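Local coordinates for trehalose synthase regulatory protein (Candida albicans, PDB 5HUS) that probably regulates trehalose synthesis in this yeast, through a C-terminal domain related to the trehalose-phosphatases of the HAD clan, at residues 27-32 / 71-76; 98-103 / 145-150; 55-60 / 87-92. All blocks are in the same frame, centred on the assembly; numbering follows the deposited sequence.

The three contacts gather round the mostly parallel core sheet, with contact 3 on one face of it. Contact 1 joins the chain just after strand 20-26 to the end of strand 69-74, at the C-terminal end of the sheet, where HAD enzymes place their active site. Contact 2 lies about 13 Å away between centres and meets it directly: S75 O is 2.8 Å from N98 N, a probable hydrogen bond. Contact 3 is about 11 Å from contact 1, centre to centre, and shares its apolar core, with L27 CD1 and L56 CD1 3.9 Å apart. Contacts 2 and 3 do not touch; their centres lie about 21 Å apart.

Contact 1 of 3, residues 27-32 / 71-76; sequences LEISSA and VYLLSY
L73 and I29 form the tight half of this contact. Both methyls of the L73 fork straddle one carbon of the isoleucine: CD1 and CD2 of L73 each lie 3.7 Å from I29 CG1. The leucine reaches this far because its CG stands anti to the backbone N (chi1 171°), which carries the branch across toward segment 27-32. The same L73 CD1 also rests 4.0 Å from L27 CB, so one methyl serves two neighbours. Aliphatic residues suit this place because helices close over it: F86 of helix 79-86 touches both I29 and L73, and L56 of helix 53-59 touches L27 and I29.

At S75 and Y76 the segments are joined through water, with no direct hydrogen bond between them. Water 1 gives a proton to L27 O at 2.7 Å and accepts from I29 N at 3.1 Å, while S75 OG lies 2.7 Å from it on the other segment. A serine fits well here, since its small hydroxyl can hold the water and also bond L77 N in its own turn. Farther out, water 2 donates to E28 OE2 at 2.9 Å and accepts from Y76 N at the same 2.9 Å. E28 bends back (chi2 -81°) to bring this carboxylate oxygen near the plane of the Y76 ring, at its edge. The tyrosine ring also makes a cation-pi contact with R150. E28 and Y76 are partly exposed, whereas S75 is buried.

Two parallel strands ending side by side in polar loops are the setting of the HAD active site. Its first loop normally carries two aspartates; none occurs in 27-32, where E28 probably takes the second position, without implying catalysis. S75 probably corresponds to the serine or threonine of the second HAD motif.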
ATOM      1  N   LEU A  27       5.450  -2.688  -2.835  1.00 18.40           N
ATOM      2  CA  LEU A  27       6.688  -3.457  -2.751  1.00 19.92           C
ATOM      3  C   LEU A  27       7.361  -3.258  -1.406  1.00 22.94           C
ATOM      4  O   LEU A  27       7.238  -2.201  -0.790  1.00 24.32           O
ATOM      5  CB  LEU A  27       7.648  -3.049  -3.867  1.00 23.09           C
ATOM      6  CG  LEU A  27       7.155  -3.152  -5.307  1.00 25.21           C
ATOM      7  CD1 LEU A  27       8.179  -2.573  -6.265  1.00 34.64           C
ATOM      8  CD2 LEU A  27       6.848  -4.600  -5.656  1.00 31.30           C
ATOM      9  N   GLU A  28       8.076  -4.283  -0.958  1.00 25.58           N
ATOM     10  CA  GLU A  28       8.897  -4.171   0.239  1.00 21.44           C
ATOM     11  C   GLU A  28      10.241  -3.567  -0.151  1.00 26.21           C
ATOM     12  O   GLU A  28      11.034  -4.204  -0.839  1.00 27.82           O
ATOM     13  CB  GLU A  28       9.089  -5.538   0.893  1.00 29.42           C
ATOM     14  CG  GLU A  28       7.801  -6.190   1.363  1.00 38.83           C
ATOM     15  CD  GLU A  28       7.328  -5.652   2.703  1.00 64.38           C
ATOM     16  OE1 GLU A  28       7.970  -5.966   3.730  1.00 63.66           O
ATOM     17  OE2 GLU A  28       6.318  -4.917   2.731  1.00 57.59           O
ATOM     18  N   ILE A  29      10.479  -2.330   0.264  1.00 23.80           N
ATOM     19  CA  ILE A  29      11.710  -1.643  -0.094  1.00 23.41           C
ATOM     20  C   ILE A  29      12.667  -1.692   1.092  1.00 20.69           C
ATOM     21  O   ILE A  29      12.275  -1.412   2.223  1.00 24.40           O
ATOM     22  CB  ILE A  29      11.436  -0.189  -0.508  1.00 27.00           C
ATOM     23  CG1 ILE A  29      10.461  -0.154  -1.685  1.00 31.77           C
ATOM     24  CG2 ILE A  29      12.725   0.523  -0.871  1.00 24.12           C
ATOM     25  CD1 ILE A  29      10.965  -0.849  -2.925  1.00 27.11           C
ATOM     26  N   SER A  30      13.915  -2.073   0.834  1.00 21.46           N
ATOM     27  CA  SER A  30      14.900  -2.194   1.906  1.00 22.08           C
ATOM     28  C   SER A  30      16.277  -1.776   1.416  1.00 20.91           C
ATOM     29  O   SER A  30      16.665  -2.110   0.301  1.00 24.88           O
ATOM     30  CB  SER A  30      14.944  -3.627   2.435  1.00 31.09           C
ATOM     31  OG  SER A  30      16.041  -3.817   3.318  1.00 28.31           O
ATOM     32  N   SER A  31      17.009  -1.049   2.255  1.00 23.52           N
ATOM     33  CA  SER A  31      18.376  -0.661   1.922  1.00 27.78           C
ATOM     34  C   SER A  31      19.378  -1.704   2.414  1.00 35.29           C
ATOM     35  O   SER A  31      20.584  -1.556   2.218  1.00 34.95           O
ATOM     36  CB  SER A  31      18.705   0.711   2.511  1.00 23.99           C
ATOM     37  OG  SER A  31      17.902   1.720   1.923  1.00 31.07           O
ATOM     38  N   ALA A  32      18.869  -2.754   3.052  1.00 28.09           N
ATOM     39  CA  ALA A  32      19.705  -3.848   3.548  1.00 32.23           C
ATOM     40  C   ALA A  32      20.475  -4.526   2.429  1.00 32.57           C
ATOM     41  O   ALA A  32      20.015  -4.594   1.295  1.00 36.96           O
ATOM     42  CB  ALA A  32      18.858  -4.870   4.279  1.00 32.65           C
ATOM     43  N   VAL A  71       4.303   6.515 -11.779  1.00 21.15           N
ATOM     44  CA  VAL A  71       4.567   5.346 -10.950  1.00 17.27           C
ATOM     45  C   VAL A  71       4.621   5.730  -9.479  1.00 18.12           C
ATOM     46  O   VAL A  71       5.354   6.648  -9.110  1.00 19.24           O
ATOM     47  CB  VAL A  71       5.896   4.667 -11.339  1.00 21.91           C
ATOM     48  CG1 VAL A  71       6.138   3.436 -10.486  1.00 20.51           C
ATOM     49  CG2 VAL A  71       5.878   4.301 -12.821  1.00 20.92           C
ATOM     50  N   TYR A  72       3.829   5.038  -8.659  1.00 18.11           N
ATOM     51  CA  TYR A  72       3.797   5.264  -7.208  1.00 17.35           C
ATOM     52  C   TYR A  72       4.163   4.012  -6.437  1.00 17.57           C
ATOM     53  O   TYR A  72       3.702   2.916  -6.756  1.00 19.79           O
ATOM     54  CB  TYR A  72       2.411   5.742  -6.753  1.00 15.87           C
ATOM     55  CG  TYR A  72       2.171   7.191  -7.058  1.00 20.01           C
ATOM     56  CD1 TYR A  72       1.929   7.612  -8.362  1.00 18.04           C
ATOM     57  CD2 TYR A  72       2.199   8.145  -6.049  1.00 19.25           C
ATOM     58  CE1 TYR A  72       1.731   8.949  -8.648  1.00 20.57           C
ATOM     59  CE2 TYR A  72       1.995   9.484  -6.326  1.00 18.45           C
ATOM     60  CZ  TYR A  72       1.770   9.879  -7.626  1.00 19.46           C
ATOM     61  OH  TYR A  72       1.557  11.210  -7.903  1.00 20.77           O
ATOM     62  N   LEU A  73       5.003   4.187  -5.421  1.00 18.62           N
ATOM     63  CA  LEU A  73       5.295   3.127  -4.466  1.00 16.05           C
ATOM     64  C   LEU A  73       4.323   3.180  -3.291  1.00 15.37           C
ATOM     65  O   LEU A  73       4.133   4.238  -2.694  1.00 18.70           O
ATOM     66  CB  LEU A  73       6.727   3.260  -3.948  1.00 15.29           C
ATOM     67  CG  LEU A  73       7.072   2.335  -2.781  1.00 20.14           C
ATOM     68  CD1 LEU A  73       7.287   0.914  -3.280  1.00 17.88           C
ATOM     69  CD2 LEU A  73       8.303   2.852  -2.029  1.00 26.44           C
ATOM     70  N   LEU A  74       3.710   2.043  -2.971  1.00 14.41           N
ATOM     71  CA  LEU A  74       2.864   1.927  -1.785  1.00 15.84           C
ATOM     72  C   LEU A  74       3.641   1.120  -0.764  1.00 18.46           C
ATOM     73  O   LEU A  74       3.999  -0.032  -1.015  1.00 19.30           O
ATOM     74  CB  LEU A  74       1.519   1.266  -2.116  1.00 17.82           C
ATOM     75  CG  LEU A  74       0.594   0.947  -0.934  1.00 15.62           C
ATOM     76  CD1 LEU A  74       0.187   2.213  -0.175  1.00 17.12           C
ATOM     77  CD2 LEU A  74      -0.642   0.186  -1.407  1.00 22.42           C
ATOM     78  N   SER A  75       3.911   1.738   0.380  1.00 15.19           N
ATOM     79  CA  SER A  75       4.826   1.180   1.374  1.00 18.61           C
ATOM     80  C   SER A  75       4.269   1.348   2.773  1.00 16.26           C
ATOM     81  O   SER A  75       3.575   2.329   3.053  1.00 16.55           O
ATOM     82  CB  SER A  75       6.191   1.865   1.272  1.00 18.96           C
ATOM     83  OG  SER A  75       7.052   1.489   2.339  1.00 18.41           O
ATOM     84  N   TYR A  76       4.581   0.399   3.652  1.00 16.91           N
ATOM     85  CA  TYR A  76       4.225   0.520   5.067  1.00 18.44           C
ATOM     86  C   TYR A  76       5.141   1.470   5.822  1.00 15.20           C
ATOM     87  O   TYR A  76       4.837   1.856   6.950  1.00 19.08           O
ATOM     88  CB  TYR A  76       4.264  -0.843   5.763  1.00 22.43           C
ATOM     89  CG  TYR A  76       3.069  -1.719   5.490  1.00 34.08           C
ATOM     90  CD1 TYR A  76       1.848  -1.466   6.098  1.00 33.20           C
ATOM     91  CD2 TYR A  76       3.168  -2.809   4.637  1.00 43.50           C
ATOM     92  CE1 TYR A  76       0.750  -2.270   5.849  1.00 39.13           C
ATOM     93  CE2 TYR A  76       2.083  -3.619   4.385  1.00 36.43           C
ATOM     94  CZ  TYR A  76       0.877  -3.346   4.992  1.00 35.94           C
ATOM     95  OH  TYR A  76      -0.208  -4.154   4.740  1.00 49.59           O
TER
HETATM   96  O   HOH W   1       8.021  -0.867   1.418  1.00 26.27           O
HETATM   97  O   HOH W   2       5.886  -2.041   2.732  1.00 34.58           O

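Contact 2 of 3, residues 98-103 / 145-150; sequences NGNFVK and LDATVR
The methyl of A147 is wedged between N100 and F101, and the apolar packing of the contact turns on it. A147 CB lies 3.5 Å from N100 CG, whose place anti to the carbonyl carbon (chi1 -74°) carries the amide to the alanine. It also sits 4.0 Å from F101 CE2, approaching the ring obliquely. N100 and F101 both face A96 in a classic beta bulge, which brings both side chains to this surface. D146 CB adds to the packing at F101 CZ, 4.1 Å away, and the carboxylate beyond it is turned almost perpendicular to the ring, with 86° between the planes. Next along, T148 CG2 packs against N100 ND2 at 3.7 Å. Alanine suits the centre because a single methyl fits among these larger groups.

No direct hydrogen bond joins the two segments; water 3 bridges them, donating one proton to N100 OD1 at 2.8 Å and the other to A147 O at 2.7 Å. The other end of the N100 amide, ND2, is hydrogen-bonded to E97 O. With both ends engaged, the amide has little freedom to rotate. E97 also grips the facing loop through its carboxylate, OE2 meeting D146 N and OE1 meeting both A147 N and T148 OG1. A 3.0 Å bond from L145 N to T148 O closes this hairpin loop between strands 141-144 and 149-152.

An ion pair flanks the packing. R79 forms a salt bridge with D146 OD2 and a cation-pi contact with F101, tying acid and ring to one partner.

Segment 145-150 belongs to the smaller antiparallel sheet, consistent with the cap of trehalose-phosphatases. Its junction with the core combines a small apolar centre with a carboxylate and a water, so directed bonds, not apolar packing alone, fix how the two parts meet.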
ATOM      1  N   ASN A  98       1.097   2.844   4.327  1.00 15.55           N
ATOM      2  CA  ASN A  98       0.011   2.154   3.649  1.00 16.59           C
ATOM      3  C   ASN A  98      -1.119   3.070   3.208  1.00 20.53           C
ATOM      4  O   ASN A  98      -2.225   2.611   2.974  1.00 18.77           O
ATOM      5  CB  ASN A  98      -0.540   1.039   4.544  1.00 18.33           C
ATOM      6  CG  ASN A  98      -1.285  -0.016   3.765  1.00 29.74           C
ATOM      7  OD1 ASN A  98      -2.295  -0.551   4.228  1.00 35.31           O
ATOM      8  ND2 ASN A  98      -0.805  -0.310   2.560  1.00 27.29           N
ATOM      9  N   GLY A  99      -0.840   4.362   3.078  1.00 15.27           N
ATOM     10  CA  GLY A  99      -1.855   5.269   2.580  1.00 16.99           C
ATOM     11  C   GLY A  99      -2.107   6.510   3.415  1.00 19.49           C
ATOM     12  O   GLY A  99      -2.757   7.445   2.942  1.00 18.13           O
ATOM     13  N   ASN A 100      -1.602   6.535   4.645  1.00 16.80           N
ATOM     14  CA  ASN A 100      -1.855   7.676   5.530  1.00 14.82           C
ATOM     15  C   ASN A 100      -1.226   8.973   5.026  1.00 19.63           C
ATOM     16  O   ASN A 100      -1.698  10.063   5.344  1.00 18.70           O
ATOM     17  CB  ASN A 100      -1.351   7.371   6.944  1.00 17.67           C
ATOM     18  CG  ASN A 100      -2.249   6.401   7.668  1.00 18.76           C
ATOM     19  OD1 ASN A 100      -3.309   6.780   8.178  1.00 19.28           O
ATOM     20  ND2 ASN A 100      -1.842   5.134   7.704  1.00 16.27           N
ATOM     21  N   PHE A 101      -0.165   8.851   4.239  1.00 16.52           N
ATOM     22  CA  PHE A 101       0.546  10.017   3.711  1.00 17.31           C
ATOM     23  C   PHE A 101       0.922   9.813   2.256  1.00 19.19           C
ATOM     24  O   PHE A 101       1.322   8.728   1.870  1.00 18.34           O
ATOM     25  CB  PHE A 101       1.806  10.300   4.534  1.00 15.54           C
ATOM     26  CG  PHE A 101       1.553  10.367   6.013  1.00 17.75           C
ATOM     27  CD1 PHE A 101       1.037  11.518   6.592  1.00 18.52           C
ATOM     28  CD2 PHE A 101       1.820   9.272   6.822  1.00 19.09           C
ATOM     29  CE1 PHE A 101       0.792  11.576   7.960  1.00 20.19           C
ATOM     30  CE2 PHE A 101       1.576   9.320   8.188  1.00 18.87           C
ATOM     31  CZ  PHE A 101       1.064  10.477   8.758  1.00 18.92           C
ATOM     32  N   VAL A 102       0.788  10.866   1.455  1.00 15.47           N
ATOM     33  CA  VAL A 102       1.049  10.792   0.023  1.00 16.24           C
ATOM     34  C   VAL A 102       1.970  11.920  -0.409  1.00 18.76           C
ATOM     35  O   VAL A 102       1.714  13.086  -0.098  1.00 19.40           O
ATOM     36  CB  VAL A 102      -0.252  10.879  -0.814  1.00 15.97           C
ATOM     37  CG1 VAL A 102       0.081  10.954  -2.314  1.00 20.37           C
ATOM     38  CG2 VAL A 102      -1.169   9.694  -0.517  1.00 18.80           C
ATOM     39  N   LYS A 103       3.040  11.573  -1.119  1.00 19.84           N
ATOM     40  CA  LYS A 103       3.868  12.587  -1.758  1.00 16.00           C
ATOM     41  C   LYS A 103       3.749  12.415  -3.272  1.00 18.40           C
ATOM     42  O   LYS A 103       4.331  11.505  -3.867  1.00 20.64           O
ATOM     43  CB  LYS A 103       5.330  12.502  -1.283  1.00 18.14           C
ATOM     44  CG  LYS A 103       6.252  13.499  -1.967  1.00 19.35           C
ATOM     45  CD  LYS A 103       7.637  13.537  -1.305  1.00 27.66           C
ATOM     46  CE  LYS A 103       7.571  14.232   0.048  1.00 26.90           C
ATOM     47  NZ  LYS A 103       8.925  14.472   0.645  1.00 28.76           N
ATOM     48  N   LEU A 145       4.654   3.978  14.487  1.00 18.51           N
ATOM     49  CA  LEU A 145       4.950   4.978  13.468  1.00 16.66           C
ATOM     50  C   LEU A 145       4.045   6.193  13.727  1.00 19.33           C
ATOM     51  O   LEU A 145       3.589   6.385  14.856  1.00 20.66           O
ATOM     52  CB  LEU A 145       4.772   4.385  12.068  1.00 20.10           C
ATOM     53  CG  LEU A 145       5.661   3.157  11.798  1.00 22.52           C
ATOM     54  CD1 LEU A 145       5.567   2.669  10.354  1.00 24.54           C
ATOM     55  CD2 LEU A 145       7.123   3.439  12.169  1.00 18.92           C
ATOM     56  N   ASP A 146       3.781   7.017  12.717  1.00 17.67           N
ATOM     57  CA  ASP A 146       3.010   8.235  12.964  1.00 19.14           C
ATOM     58  C   ASP A 146       1.502   7.993  12.928  1.00 18.56           C
ATOM     59  O   ASP A 146       0.741   8.691  13.607  1.00 20.49           O
ATOM     60  CB  ASP A 146       3.388   9.327  11.962  1.00 19.47           C
ATOM     61  CG  ASP A 146       4.838   9.760  12.095  1.00 25.25           C
ATOM     62  OD1 ASP A 146       5.394   9.633  13.204  1.00 28.22           O
ATOM     63  OD2 ASP A 146       5.423  10.211  11.091  1.00 27.71           O
ATOM     64  N   ALA A 147       1.072   6.997  12.153  1.00 17.04           N
ATOM     65  CA  ALA A 147      -0.355   6.726  11.974  1.00 19.86           C
ATOM     66  C   ALA A 147      -0.667   5.232  11.952  1.00 20.21           C
ATOM     67  O   ALA A 147      -1.782   4.828  11.622  1.00 25.02           O
ATOM     68  CB  ALA A 147      -0.860   7.385  10.689  1.00 17.24           C
ATOM     69  N   THR A 148       0.322   4.414  12.296  1.00 16.61           N
ATOM     70  CA  THR A 148       0.118   2.977  12.381  1.00 18.03           C
ATOM     71  C   THR A 148       0.896   2.435  13.562  1.00 16.63           C
ATOM     72  O   THR A 148       1.882   3.033  13.994  1.00 18.18           O
ATOM     73  CB  THR A 148       0.549   2.244  11.076  1.00 25.52           C
ATOM     74  OG1 THR A 148       1.826   2.719  10.655  1.00 25.50           O
ATOM     75  CG2 THR A 148      -0.434   2.502   9.961  1.00 26.23           C
ATOM     76  N   VAL A 149       0.427   1.322  14.111  1.00 20.77           N
ATOM     77  CA  VAL A 149       1.130   0.656  15.199  1.00 19.85           C
ATOM     78  C   VAL A 149       1.232  -0.819  14.845  1.00 22.34           C
ATOM     79  O   VAL A 149       0.263  -1.418  14.368  1.00 22.22           O
ATOM     80  CB  VAL A 149       0.417   0.833  16.560  1.00 21.00           C
ATOM     81  CG1 VAL A 149       1.223   0.174  17.677  1.00 25.08           C
ATOM     82  CG2 VAL A 149       0.186   2.320  16.869  1.00 20.40           C
ATOM     83  N   ARG A 150       2.409  -1.398  15.055  1.00 18.66           N
ATOM     84  CA  ARG A 150       2.598  -2.811  14.757  1.00 23.21           C
ATOM     85  C   ARG A 150       3.125  -3.558  15.979  1.00 28.61           C
ATOM     86  O   ARG A 150       4.121  -3.165  16.584  1.00 27.59           O
ATOM     87  CB  ARG A 150       3.539  -2.992  13.562  1.00 22.05           C
ATOM     88  CG  ARG A 150       3.492  -4.391  12.965  1.00 30.85           C
ATOM     89  CD  ARG A 150       4.342  -4.507  11.702  1.00 35.27           C
ATOM     90  NE  ARG A 150       3.767  -3.806  10.556  1.00 38.10           N
ATOM     91  CZ  ARG A 150       3.193  -4.411   9.520  1.00 43.40           C
ATOM     92  NH1 ARG A 150       3.115  -5.735   9.479  1.00 41.88           N
ATOM     93  NH2 ARG A 150       2.701  -3.694   8.520  1.00 45.08           N
TER
HETATM   94  O   HOH W   3      -3.844   4.579   9.821  1.00 30.57           O

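Contact 3 of 3, residues 55-60 / 87-92; sequences GLVRLL and KRYPQI
V57 meets three residues of segment 87-92 with its two methyls. CG2 sits over one face of the Y89 ring, 3.8 Å from its centroid and 22° off the ring normal, a CH-pi contact displaced toward CG and the rim. The same methyl touches I92 CD1 at 3.5 Å, filling the angle between ring and isoleucine. CG1, anti to the backbone N (chi1 179°), meets Q91 NE2 at 3.7 Å and also borders the ring at CD1. A beta-branched valine suits this spot because one short arm lies over the ring and reaches I92, while the other lies beside the ring and reaches Q91. Next to it L56 CD2 extends the oily surface, 3.9 Å from I92 CD1.

The two pieces belong to the same helical layer on one face of the sheet in the HAD core, a Rossmann-like fold. Segment 87-92 is the return loop of the beta-alpha-beta unit made by strand 69-74, helix 79-86 and strand 93-96, and helix 53-59 packs against it.

Behind the touching atoms, a type I beta turn from Y89 to I92 sets the spacing of the three partners. P90, whose phi is held near -70° by its ring, fits the second position of such a turn, whose closing bond from I92 N to Y89 O is weak. R88 CB lies over the opposite face of the Y89 ring, 4.3 Å above its plane. On the helix side, L59 N bonds G55 O at 2.9 Å and holds V57 within a regular turn. Farther out, F86 touches both L56 and I92, while L301 of helix 297-304 packs against L56 and L60.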
ATOM      1  N   GLY A  55      17.827   0.164  -7.081  1.00 27.45           N
ATOM      2  CA  GLY A  55      17.501  -0.954  -7.946  1.00 33.45           C
ATOM      3  C   GLY A  55      16.139  -0.800  -8.596  1.00 29.89           C
ATOM      4  O   GLY A  55      15.970  -1.072  -9.783  1.00 32.33           O
ATOM      5  N   LEU A  56      15.166  -0.359  -7.807  1.00 30.49           N
ATOM      6  CA  LEU A  56      13.813  -0.111  -8.292  1.00 27.63           C
ATOM      7  C   LEU A  56      13.799   0.925  -9.407  1.00 24.40           C
ATOM      8  O   LEU A  56      13.173   0.722 -10.446  1.00 27.70           O
ATOM      9  CB  LEU A  56      12.915   0.353  -7.139  1.00 29.08           C
ATOM     10  CG  LEU A  56      11.504   0.794  -7.521  1.00 25.15           C
ATOM     11  CD1 LEU A  56      10.739  -0.375  -8.128  1.00 29.40           C
ATOM     12  CD2 LEU A  56      10.769   1.366  -6.313  1.00 28.26           C
ATOM     13  N   VAL A  57      14.498   2.035  -9.185  1.00 27.97           N
ATOM     14  CA  VAL A  57      14.535   3.126 -10.150  1.00 31.89           C
ATOM     15  C   VAL A  57      15.266   2.695 -11.415  1.00 32.21           C
ATOM     16  O   VAL A  57      14.801   2.944 -12.528  1.00 33.57           O
ATOM     17  CB  VAL A  57      15.222   4.377  -9.568  1.00 33.03           C
ATOM     18  CG1 VAL A  57      15.270   5.487 -10.605  1.00 42.86           C
ATOM     19  CG2 VAL A  57      14.505   4.850  -8.314  1.00 36.04           C
ATOM     20  N   ARG A  58      16.413   2.047 -11.233  1.00 31.74           N
ATOM     21  CA  ARG A  58      17.200   1.548 -12.359  1.00 35.08           C
ATOM     22  C   ARG A  58      16.385   0.592 -13.216  1.00 35.27           C
ATOM     23  O   ARG A  58      16.319   0.740 -14.439  1.00 34.13           O
ATOM     24  CB  ARG A  58      18.471   0.853 -11.862  1.00 34.02           C
ATOM     25  CG  ARG A  58      19.280   0.162 -12.954  1.00 46.34           C
ATOM     26  CD  ARG A  58      20.613  -0.383 -12.432  1.00 45.00           C
ATOM     27  NE  ARG A  58      20.448  -1.476 -11.475  1.00 40.33           N
ATOM     28  CZ  ARG A  58      20.569  -1.342 -10.157  1.00 45.37           C
ATOM     29  NH1 ARG A  58      20.865  -0.162  -9.628  1.00 40.75           N
ATOM     30  NH2 ARG A  58      20.401  -2.393  -9.364  1.00 50.33           N
ATOM     31  N   LEU A  59      15.745  -0.376 -12.571  1.00 26.83           N
ATOM     32  CA  LEU A  59      15.000  -1.401 -13.296  1.00 29.35           C
ATOM     33  C   LEU A  59      13.733  -0.860 -13.953  1.00 30.59           C
ATOM     34  O   LEU A  59      13.143  -1.532 -14.795  1.00 31.81           O
ATOM     35  CB  LEU A  59      14.652  -2.562 -12.366  1.00 32.57           C
ATOM     36  CG  LEU A  59      15.818  -3.494 -12.022  1.00 29.16           C
ATOM     37  CD1 LEU A  59      15.357  -4.593 -11.081  1.00 33.69           C
ATOM     38  CD2 LEU A  59      16.431  -4.087 -13.285  1.00 35.52           C
ATOM     39  N   LEU A  60      13.326   0.352 -13.582  1.00 28.17           N
ATOM     40  CA  LEU A  60      12.164   0.998 -14.191  1.00 25.37           C
ATOM     41  C   LEU A  60      12.528   2.321 -14.861  1.00 32.00           C
ATOM     42  O   LEU A  60      11.677   3.199 -14.995  1.00 37.08           O
ATOM     43  CB  LEU A  60      11.074   1.252 -13.143  1.00 25.69           C
ATOM     44  CG  LEU A  60      10.428   0.051 -12.456  1.00 27.92           C
ATOM     45  CD1 LEU A  60       9.447   0.516 -11.381  1.00 28.89           C
ATOM     46  CD2 LEU A  60       9.726  -0.827 -13.472  1.00 23.86           C
ATOM     47  N   LYS A  87      15.215  10.346  -1.737  1.00 30.13           N
ATOM     48  CA  LYS A  87      15.562  11.763  -1.860  1.00 38.60           C
ATOM     49  C   LYS A  87      16.157  12.096  -3.229  1.00 33.15           C
ATOM     50  O   LYS A  87      15.906  13.170  -3.772  1.00 36.60           O
ATOM     51  CB  LYS A  87      16.539  12.181  -0.751  1.00 36.88           C
ATOM     52  CG  LYS A  87      17.896  11.486  -0.776  1.00 34.80           C
ATOM     53  CD  LYS A  87      18.831  12.052   0.301  1.00 55.61           C
ATOM     54  CE  LYS A  87      20.211  11.401   0.252  1.00 45.48           C
ATOM     55  NZ  LYS A  87      21.120  11.873   1.345  1.00 54.90           N
ATOM     56  N   ARG A  88      16.923  11.165  -3.787  1.00 27.96           N
ATOM     57  CA  ARG A  88      17.580  11.377  -5.071  1.00 28.09           C
ATOM     58  C   ARG A  88      16.696  10.949  -6.236  1.00 29.01           C
ATOM     59  O   ARG A  88      17.078  11.085  -7.399  1.00 28.34           O
ATOM     60  CB  ARG A  88      18.912  10.624  -5.124  1.00 37.10           C
ATOM     61  CG  ARG A  88      19.897  11.062  -4.053  1.00 40.41           C
ATOM     62  CD  ARG A  88      21.314  10.611  -4.359  1.00 45.86           C
ATOM     63  NE  ARG A  88      22.231  11.747  -4.396  1.00 62.61           N
ATOM     64  CZ  ARG A  88      23.060  12.009  -5.401  1.00 54.50           C
ATOM     65  NH1 ARG A  88      23.103  11.209  -6.457  1.00 59.66           N
ATOM     66  NH2 ARG A  88      23.854  13.070  -5.348  1.00 63.69           N
ATOM     67  N   TYR A  89      15.507  10.440  -5.926  1.00 23.24           N
ATOM     68  CA  TYR A  89      14.639   9.893  -6.965  1.00 25.15           C
ATOM     69  C   TYR A  89      13.233  10.494  -6.956  1.00 26.41           C
ATOM     70  O   TYR A  89      12.260   9.807  -6.647  1.00 24.64           O
ATOM     71  CB  TYR A  89      14.550   8.375  -6.820  1.00 27.90           C
ATOM     72  CG  TYR A  89      15.895   7.687  -6.758  1.00 26.45           C
ATOM     73  CD1 TYR A  89      16.758   7.712  -7.846  1.00 33.37           C
ATOM     74  CD2 TYR A  89      16.296   7.005  -5.619  1.00 27.22           C
ATOM     75  CE1 TYR A  89      17.987   7.084  -7.799  1.00 33.72           C
ATOM     76  CE2 TYR A  89      17.527   6.372  -5.560  1.00 28.83           C
ATOM     77  CZ  TYR A  89      18.364   6.412  -6.655  1.00 31.84           C
ATOM     78  OH  TYR A  89      19.587   5.785  -6.602  1.00 44.68           O
ATOM     79  N   PRO A  90      13.115  11.779  -7.325  1.00 29.24           N
ATOM     80  CA  PRO A  90      11.800  12.420  -7.293  1.00 31.74           C
ATOM     81  C   PRO A  90      10.845  11.897  -8.367  1.00 25.52           C
ATOM     82  O   PRO A  90       9.669  12.263  -8.325  1.00 28.59           O
ATOM     83  CB  PRO A  90      12.130  13.899  -7.527  1.00 27.64           C
ATOM     84  CG  PRO A  90      13.388  13.869  -8.322  1.00 34.32           C
ATOM     85  CD  PRO A  90      14.170  12.706  -7.775  1.00 33.26           C
ATOM     86  N   GLN A  91      11.321  11.062  -9.293  1.00 25.27           N
ATOM     87  CA  GLN A  91      10.457  10.528 -10.354  1.00 30.48           C
ATOM     88  C   GLN A  91       9.390   9.587  -9.813  1.00 25.67           C
ATOM     89  O   GLN A  91       8.391   9.335 -10.479  1.00 25.88           O
ATOM     90  CB  GLN A  91      11.253   9.763 -11.418  1.00 30.84           C
ATOM     91  CG  GLN A  91      12.568  10.367 -11.851  1.00 52.10           C
ATOM     92  CD  GLN A  91      13.704   9.932 -10.959  1.00 28.97           C
ATOM     93  OE1 GLN A  91      13.850  10.440  -9.864  1.00 32.92           O
ATOM     94  NE2 GLN A  91      14.509   8.982 -11.425  1.00 37.97           N
ATOM     95  N   ILE A  92       9.631   9.043  -8.626  1.00 24.54           N
ATOM     96  CA  ILE A  92       8.750   8.046  -8.027  1.00 22.69           C
ATOM     97  C   ILE A  92       7.800   8.677  -7.005  1.00 21.61           C
ATOM     98  O   ILE A  92       8.239   9.299  -6.036  1.00 21.10           O
ATOM     99  CB  ILE A  92       9.566   6.931  -7.325  1.00 23.75           C
ATOM    100  CG1 ILE A  92      10.524   6.255  -8.316  1.00 32.62           C
ATOM    101  CG2 ILE A  92       8.648   5.905  -6.670  1.00 28.81           C
ATOM    102  CD1 ILE A  92      11.020   4.914  -7.845  1.00 48.38           C
TER